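PDB 5FHY: B-type flagellar hook-associated protein 2 from Pseudomonas aeruginosa, which caps the distal end of the growing flagellar filament, promoting flagellin polymerisation there and preventing exported subunits from leaking away. Local coordinates for residues 38-43 against 198-204; 47-51 against 128-132. All coordinates share one frame; numbering follows the deposited sequence.

Interaction 1: 38-43 against 198-204; sequences IQVNSL and FDVKAVT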
ATOM      1  N   ILE B  38      -1.043 -47.471  17.613  1.00 69.11           N
ATOM      2  CA  ILE B  38      -2.479 -47.671  17.682  1.00 73.91           C
ATOM      3  C   ILE B  38      -3.067 -48.045  16.332  1.00 73.85           C
ATOM      4  O   ILE B  38      -2.766 -47.423  15.317  1.00 77.21           O
ATOM      5  CB  ILE B  38      -3.185 -46.403  18.208  1.00 81.23           C
ATOM      6  CG1 ILE B  38      -2.630 -46.016  19.580  1.00 85.51           C
ATOM      7  CG2 ILE B  38      -4.691 -46.610  18.282  1.00 79.65           C
ATOM      8  CD1 ILE B  38      -3.480 -45.016  20.325  1.00 83.80           C
ATOM      9  N   GLN B  39      -3.899 -49.078  16.332  1.00 64.24           N
ATOM     10  CA  GLN B  39      -4.672 -49.438  15.157  1.00 79.66           C
ATOM     11  C   GLN B  39      -6.144 -49.240  15.481  1.00 76.42           C
ATOM     12  O   GLN B  39      -6.565 -49.427  16.620  1.00 73.38           O
ATOM     13  CB  GLN B  39      -4.410 -50.892  14.742  1.00 85.59           C
ATOM     14  CG  GLN B  39      -2.986 -51.194  14.291  1.00 94.57           C
ATOM     15  CD  GLN B  39      -2.810 -52.631  13.816  1.00102.09           C
ATOM     16  OE1 GLN B  39      -3.780 -53.320  13.499  1.00104.74           O
ATOM     17  NE2 GLN B  39      -1.562 -53.090  13.773  1.00105.98           N
ATOM     18  N   VAL B  40      -6.928 -48.864  14.480  1.00 81.20           N
ATOM     19  CA  VAL B  40      -8.375 -48.827  14.625  1.00 85.73           C
ATOM     20  C   VAL B  40      -8.963 -49.814  13.626  1.00 94.15           C
ATOM     21  O   VAL B  40      -8.929 -49.574  12.423  1.00104.95           O
ATOM     22  CB  VAL B  40      -8.947 -47.416  14.390  1.00 84.18           C
ATOM     23  CG1 VAL B  40     -10.473 -47.456  14.388  1.00 85.86           C
ATOM     24  CG2 VAL B  40      -8.428 -46.450  15.451  1.00 78.03           C
ATOM     25  N   ASN B  41      -9.484 -50.931  14.119  1.00 77.44           N
ATOM     26  CA  ASN B  41      -9.990 -51.972  13.234  1.00 69.95           C
ATOM     27  C   ASN B  41     -11.467 -51.782  12.890  1.00 80.67           C
ATOM     28  O   ASN B  41     -11.906 -52.152  11.803  1.00 81.32           O
ATOM     29  CB  ASN B  41      -9.778 -53.353  13.856  1.00 67.07           C
ATOM     30  CG  ASN B  41      -8.310 -53.707  14.022  1.00 72.67           C
ATOM     31  OD1 ASN B  41      -7.444 -53.174  13.329  1.00 79.65           O
ATOM     32  ND2 ASN B  41      -8.025 -54.625  14.935  1.00 70.58           N
ATOM     33  N   SER B  42     -12.226 -51.201  13.818  1.00 83.57           N
ATOM     34  CA  SER B  42     -13.635 -50.911  13.577  1.00 81.67           C
ATOM     35  C   SER B  42     -14.174 -49.867  14.545  1.00 79.79           C
ATOM     36  O   SER B  42     -13.570 -49.594  15.581  1.00 73.84           O
ATOM     37  CB  SER B  42     -14.472 -52.187  13.680  1.00 85.83           C
ATOM     38  OG  SER B  42     -14.354 -52.784  14.961  1.00 93.75           O
ATOM     39  N   LEU B  43     -15.317 -49.289  14.193  1.00 82.97           N
ATOM     40  CA  LEU B  43     -15.987 -48.301  15.031  1.00 78.25           C
ATOM     41  C   LEU B  43     -17.185 -48.904  15.758  1.00 81.10           C
ATOM     42  O   LEU B  43     -17.765 -49.890  15.301  1.00 79.51           O
ATOM     43  CB  LEU B  43     -16.440 -47.106  14.187  1.00 74.03           C
ATOM     44  CG  LEU B  43     -15.365 -46.409  13.352  1.00 79.23           C
ATOM     45  CD1 LEU B  43     -15.986 -45.365  12.432  1.00 83.47           C
ATOM     46  CD2 LEU B  43     -14.319 -45.782  14.256  1.00 85.27           C
ATOM     47  N   PHE B 198      -9.499 -40.403  24.049  1.00103.79           N
ATOM     48  CA  PHE B 198      -9.511 -39.996  22.655  1.00107.57           C
ATOM     49  C   PHE B 198     -10.797 -40.399  21.963  1.00106.21           C
ATOM     50  O   PHE B 198     -11.401 -41.422  22.279  1.00102.75           O
ATOM     51  CB  PHE B 198      -8.304 -40.569  21.894  1.00103.16           C
ATOM     52  CG  PHE B 198      -7.982 -42.005  22.217  1.00 97.30           C
ATOM     53  CD1 PHE B 198      -8.744 -43.039  21.701  1.00 98.39           C
ATOM     54  CD2 PHE B 198      -6.886 -42.322  23.004  1.00 97.64           C
ATOM     55  CE1 PHE B 198      -8.434 -44.360  21.987  1.00 96.67           C
ATOM     56  CE2 PHE B 198      -6.572 -43.642  23.290  1.00 97.67           C
ATOM     57  CZ  PHE B 198      -7.348 -44.659  22.781  1.00 94.91           C
ATOM     58  N   ASP B 199     -11.195 -39.586  20.993  1.00108.71           N
ATOM     59  CA  ASP B 199     -12.392 -39.856  20.223  1.00108.82           C
ATOM     60  C   ASP B 199     -11.951 -40.467  18.904  1.00 98.56           C
ATOM     61  O   ASP B 199     -11.356 -39.794  18.066  1.00 98.67           O
ATOM     62  CB  ASP B 199     -13.195 -38.571  19.995  1.00123.31           C
ATOM     63  CG  ASP B 199     -13.790 -38.013  21.279  1.00141.12           C
ATOM     64  OD1 ASP B 199     -14.987 -38.250  21.544  1.00148.94           O
ATOM     65  OD2 ASP B 199     -13.061 -37.312  22.012  1.00148.88           O
ATOM     66  N   VAL B 200     -12.259 -41.742  18.714  1.00 92.38           N
ATOM     67  CA  VAL B 200     -11.853 -42.433  17.503  1.00 93.33           C
ATOM     68  C   VAL B 200     -12.804 -42.042  16.386  1.00 97.77           C
ATOM     69  O   VAL B 200     -14.022 -42.138  16.531  1.00 98.33           O
ATOM     70  CB  VAL B 200     -11.838 -43.958  17.691  1.00 89.36           C
ATOM     71  CG1 VAL B 200     -11.517 -44.642  16.376  1.00 84.27           C
ATOM     72  CG2 VAL B 200     -10.823 -44.343  18.760  1.00 89.35           C
ATOM     73  N   LYS B 201     -12.239 -41.597  15.270  1.00 99.85           N
ATOM     74  CA  LYS B 201     -13.030 -41.020  14.196  1.00 94.08           C
ATOM     75  C   LYS B 201     -12.955 -41.842  12.918  1.00 90.75           C
ATOM     76  O   LYS B 201     -13.838 -41.749  12.067  1.00 91.46           O
ATOM     77  CB  LYS B 201     -12.556 -39.593  13.910  1.00 93.11           C
ATOM     78  CG  LYS B 201     -12.395 -38.715  15.144  1.00 96.60           C
ATOM     79  CD  LYS B 201     -11.876 -37.329  14.771  1.00107.94           C
ATOM     80  CE  LYS B 201     -12.784 -36.633  13.769  1.00116.58           C
ATOM     81  NZ  LYS B 201     -12.203 -35.346  13.280  1.00125.28           N
ATOM     82  N   ALA B 202     -11.906 -42.650  12.785  1.00 88.53           N
ATOM     83  CA  ALA B 202     -11.742 -43.450  11.579  1.00 92.77           C
ATOM     84  C   ALA B 202     -10.784 -44.628  11.737  1.00 92.81           C
ATOM     85  O   ALA B 202      -9.922 -44.648  12.616  1.00 87.75           O
ATOM     86  CB  ALA B 202     -11.275 -42.561  10.437  1.00 99.77           C
ATOM     87  N   VAL B 203     -10.959 -45.602  10.851  1.00 95.68           N
ATOM     88  CA  VAL B 203     -10.167 -46.825  10.801  1.00 97.15           C
ATOM     89  C   VAL B 203      -8.749 -46.551  10.285  1.00 99.46           C
ATOM     90  O   VAL B 203      -8.566 -45.734   9.386  1.00103.22           O
ATOM     91  CB  VAL B 203     -10.881 -47.874   9.906  1.00 93.22           C
ATOM     92  CG1 VAL B 203      -9.967 -49.035   9.552  1.00102.88           C
ATOM     93  CG2 VAL B 203     -12.157 -48.367  10.581  1.00 84.40           C
ATOM     94  N   THR B 204      -7.746 -47.213  10.857  1.00 98.09           N
ATOM     95  CA  THR B 204      -6.393 -47.117  10.316  1.00 98.69           C
ATOM     96  C   THR B 204      -6.236 -48.136   9.190  1.00100.04           C
ATOM     97  O   THR B 204      -6.894 -49.172   9.193  1.00 95.94           O
ATOM     98  CB  THR B 204      -5.318 -47.371  11.390  1.00 96.74           C
ATOM     99  OG1 THR B 204      -5.421 -48.720  11.862  1.00 91.45           O
ATOM    100  CG2 THR B 204      -5.484 -46.410  12.554  1.00100.51           C
TER
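The two backbones come nearest at V40 and V203, whose CA atoms are 4.7 Å apart, and one hydrogen bond runs each way between V40 and T204. T204 N donates to V40 O, in the carbonyl plane and on a lone pair, with a C=O...donor angle of 131°. The return bond goes to a side chain: V40 N reaches T204 OG1 at 3.0 Å with an N-H...O angle of 160°. It depends on the T204 rotation that tucks OG1 between its own backbone N and carbonyl carbon (chi1 64°), so a hydroxyl, not a backbone carbonyl of 198-204, accepts from V40 N. V40 O is also approached by V203 CA at 3.4 Å, a bent C-H...O contact that adds to the T204 bond.

Residues 38-42 end an inner strand of a four-stranded antiparallel sheet, between strands 173-177 and 210-215, whereas F198 to V200 finish a strand of a separate three-stranded sheet. The chain after V200 therefore passes from one sheet to the other. The crystallised fragment lacks both ends of the full-length cap protein, and 198-204 lies in the part matching the family's C-terminal region. At N41 and S42, which both face E174, strand 34-42 carries a classic beta bulge.

Between the two sheets the packing is apolar. V40 CG1, held opposite its backbone N, meets V200 CG1 at 3.6 Å as the two side chains slide past each other in opposite directions. The same V200 methyl is touched by L43 CD2 at 3.7 Å, with the leucine slanting across the valine, so one methyl serves two neighbours. Farther along, I38 CD1 approaches F198 CE2 at 4.5 Å, oblique to the ring. K24 of strand 24-28 touches both I38 and F198.

Interaction 2: 47-51 against 128-132; sequences SKIAL and KDIKV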
ATOM      1  N   SER B  47     -27.951 -48.688  16.410  1.00 78.24           N
ATOM      2  CA  SER B  47     -28.946 -49.434  15.655  1.00 80.91           C
ATOM      3  C   SER B  47     -29.773 -48.521  14.762  1.00 77.89           C
ATOM      4  O   SER B  47     -30.107 -47.395  15.139  1.00 76.50           O
ATOM      5  CB  SER B  47     -29.865 -50.207  16.602  1.00 86.13           C
ATOM      6  OG  SER B  47     -30.816 -50.970  15.879  1.00 85.80           O
ATOM      7  N   LYS B  48     -30.104 -49.025  13.578  1.00 72.27           N
ATOM      8  CA  LYS B  48     -30.976 -48.325  12.644  1.00 73.64           C
ATOM      9  C   LYS B  48     -31.703 -49.368  11.807  1.00 81.18           C
ATOM     10  O   LYS B  48     -31.079 -50.151  11.085  1.00 77.19           O
ATOM     11  CB  LYS B  48     -30.185 -47.357  11.754  1.00 69.36           C
ATOM     12  CG  LYS B  48     -31.028 -46.651  10.691  1.00 70.88           C
ATOM     13  CD  LYS B  48     -30.263 -45.528   9.997  1.00 74.66           C
ATOM     14  CE  LYS B  48     -31.093 -44.894   8.885  1.00 80.05           C
ATOM     15  NZ  LYS B  48     -30.364 -43.813   8.159  1.00 86.19           N
ATOM     16  N   ILE B  49     -33.026 -49.389  11.923  1.00 71.75           N
ATOM     17  CA  ILE B  49     -33.815 -50.411  11.257  1.00 77.06           C
ATOM     18  C   ILE B  49     -34.885 -49.803  10.369  1.00 74.38           C
ATOM     19  O   ILE B  49     -35.198 -48.616  10.469  1.00 82.08           O
ATOM     20  CB  ILE B  49     -34.496 -51.343  12.276  1.00 73.57           C
ATOM     21  CG1 ILE B  49     -35.641 -50.616  12.985  1.00 81.97           C
ATOM     22  CG2 ILE B  49     -33.484 -51.866  13.283  1.00 72.42           C
ATOM     23  CD1 ILE B  49     -36.494 -51.510  13.845  1.00 82.50           C
ATOM     24  N   ALA B  50     -35.452 -50.637   9.506  1.00 75.58           N
ATOM     25  CA  ALA B  50     -36.544 -50.221   8.637  1.00 77.37           C
ATOM     26  C   ALA B  50     -37.647 -51.263   8.716  1.00 78.90           C
ATOM     27  O   ALA B  50     -37.407 -52.447   8.495  1.00 79.22           O
ATOM     28  CB  ALA B  50     -36.068 -50.045   7.206  1.00 77.99           C
ATOM     29  N   LEU B  51     -38.858 -50.823   9.035  1.00 68.03           N
ATOM     30  CA  LEU B  51     -39.976 -51.750   9.190  1.00 70.91           C
ATOM     31  C   LEU B  51     -40.589 -52.058   7.831  1.00 67.13           C
ATOM     32  O   LEU B  51     -40.117 -51.558   6.813  1.00 67.31           O
ATOM     33  CB  LEU B  51     -41.027 -51.187  10.152  1.00 59.54           C
ATOM     34  CG  LEU B  51     -40.495 -50.726  11.513  1.00 62.27           C
ATOM     35  CD1 LEU B  51     -41.607 -50.130  12.355  1.00 60.00           C
ATOM     36  CD2 LEU B  51     -39.802 -51.875  12.249  1.00 63.28           C
ATOM     37  N   LYS B 128     -27.315 -53.286  21.623  1.00 81.84           N
ATOM     38  CA  LYS B 128     -28.202 -52.135  21.735  1.00 85.20           C
ATOM     39  C   LYS B 128     -29.030 -52.005  20.458  1.00 78.39           C
ATOM     40  O   LYS B 128     -29.130 -50.925  19.877  1.00 79.78           O
ATOM     41  CB  LYS B 128     -27.419 -50.843  22.006  1.00 86.61           C
ATOM     42  CG  LYS B 128     -26.724 -50.788  23.361  1.00 94.15           C
ATOM     43  CD  LYS B 128     -25.388 -51.500  23.305  1.00104.76           C
ATOM     44  CE  LYS B 128     -24.658 -51.488  24.632  1.00107.37           C
ATOM     45  NZ  LYS B 128     -23.388 -52.259  24.529  1.00106.29           N
ATOM     46  N   ASP B 129     -29.619 -53.116  20.028  1.00 76.19           N
ATOM     47  CA  ASP B 129     -30.453 -53.129  18.831  1.00 80.23           C
ATOM     48  C   ASP B 129     -31.859 -52.642  19.161  1.00 74.32           C
ATOM     49  O   ASP B 129     -32.341 -52.843  20.273  1.00 70.24           O
ATOM     50  CB  ASP B 129     -30.517 -54.540  18.231  1.00 88.09           C
ATOM     51  CG  ASP B 129     -29.190 -54.988  17.628  1.00 91.39           C
ATOM     52  OD1 ASP B 129     -28.516 -54.173  16.963  1.00 98.45           O
ATOM     53  OD2 ASP B 129     -28.822 -56.166  17.822  1.00 85.67           O
ATOM     54  N   ILE B 130     -32.515 -52.009  18.191  1.00 71.65           N
ATOM     55  CA  ILE B 130     -33.888 -51.557  18.375  1.00 73.50           C
ATOM     56  C   ILE B 130     -34.851 -52.720  18.146  1.00 79.67           C
ATOM     57  O   ILE B 130     -34.765 -53.408  17.131  1.00 83.93           O
ATOM     58  CB  ILE B 130     -34.247 -50.392  17.424  1.00 68.83           C
ATOM     59  CG1 ILE B 130     -33.248 -49.244  17.570  1.00 67.25           C
ATOM     60  CG2 ILE B 130     -35.658 -49.883  17.704  1.00 66.14           C
ATOM     61  CD1 ILE B 130     -33.463 -48.123  16.570  1.00 60.58           C
ATOM     62  N   LYS B 131     -35.763 -52.938  19.090  1.00 77.85           N
ATOM     63  CA  LYS B 131     -36.740 -54.018  18.975  1.00 72.74           C
ATOM     64  C   LYS B 131     -38.163 -53.475  19.052  1.00 72.46           C
ATOM     65  O   LYS B 131     -38.452 -52.568  19.834  1.00 68.97           O
ATOM     66  CB  LYS B 131     -36.519 -55.072  20.067  1.00 79.39           C
ATOM     67  CG  LYS B 131     -37.471 -56.257  19.986  1.00 85.91           C
ATOM     68  CD  LYS B 131     -37.119 -57.353  20.979  1.00 91.49           C
ATOM     69  CE  LYS B 131     -37.893 -58.630  20.668  1.00101.39           C
ATOM     70  NZ  LYS B 131     -37.576 -59.759  21.591  1.00108.90           N
ATOM     71  N   VAL B 132     -39.046 -54.040  18.232  1.00 72.93           N
ATOM     72  CA  VAL B 132     -40.445 -53.636  18.191  1.00 71.86           C
ATOM     73  C   VAL B 132     -41.363 -54.837  18.403  1.00 72.54           C
ATOM     74  O   VAL B 132     -41.381 -55.765  17.591  1.00 64.37           O
ATOM     75  CB  VAL B 132     -40.805 -52.960  16.856  1.00 71.38           C
ATOM     76  CG1 VAL B 132     -42.260 -52.502  16.880  1.00 72.16           C
ATOM     77  CG2 VAL B 132     -39.874 -51.781  16.583  1.00 61.27           C
TER
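S47 OG accepts a hydrogen bond from I130 N at 3.1 Å, with an N-H...O angle of 161°. The hydroxyl is turned opposite the serine's own backbone N (chi1 -178°), a rotation that carries it across to the other segment. I130 CG1 lies 3.4 Å from the same OG, and S47 CB sits 3.4 Å from K128 O, so the serine is packed closely against the chain around its bond. Beyond it the contact is apolar: I49 CD1 comes within 4.3 Å of I130 CG2 and 4.4 Å of V132 CG2, and L51 CD2 meets that V132 methyl at 4.3 Å.

The end-to-end directions differ by only 15°, yet the CA separation grows from 5.1 Å at S47 and D129 to 9.2 Å at L51 and V132. Strand 48-50 is an inner strand of one antiparallel sheet, between 114-121 and 165-166, whereas 130-136 is an outermost strand, within this chain, of another, next to 65-71. The I49, L51, I130 and V132 side chains point into the widening gap between the two backbones.

Outside the segments, F150 touches I49 and L51, and I69 and S121 pack on I130. D129 OD1 accepts a hydrogen bond from A170 N.

How the interactions relate
After strand 24-28 the chain enters strand 34-42, whose end, at residues 38-43, meets 198-204, closing the longer loop, with 154 residues between the segments. Shortly afterwards 47-51 meets 128-132, closing a shorter loop of 76 intervening residues that lies wholly within the first; the two do not cross. Interaction 1 joins the sheet of strands 34-42, 173-177, 180-184 and 210-215 to that of 24-28, 188-190 and 196-200. Interaction 2 joins two other sheets. Their centres are 25 Å apart, and the chain from 43 to 47 links them.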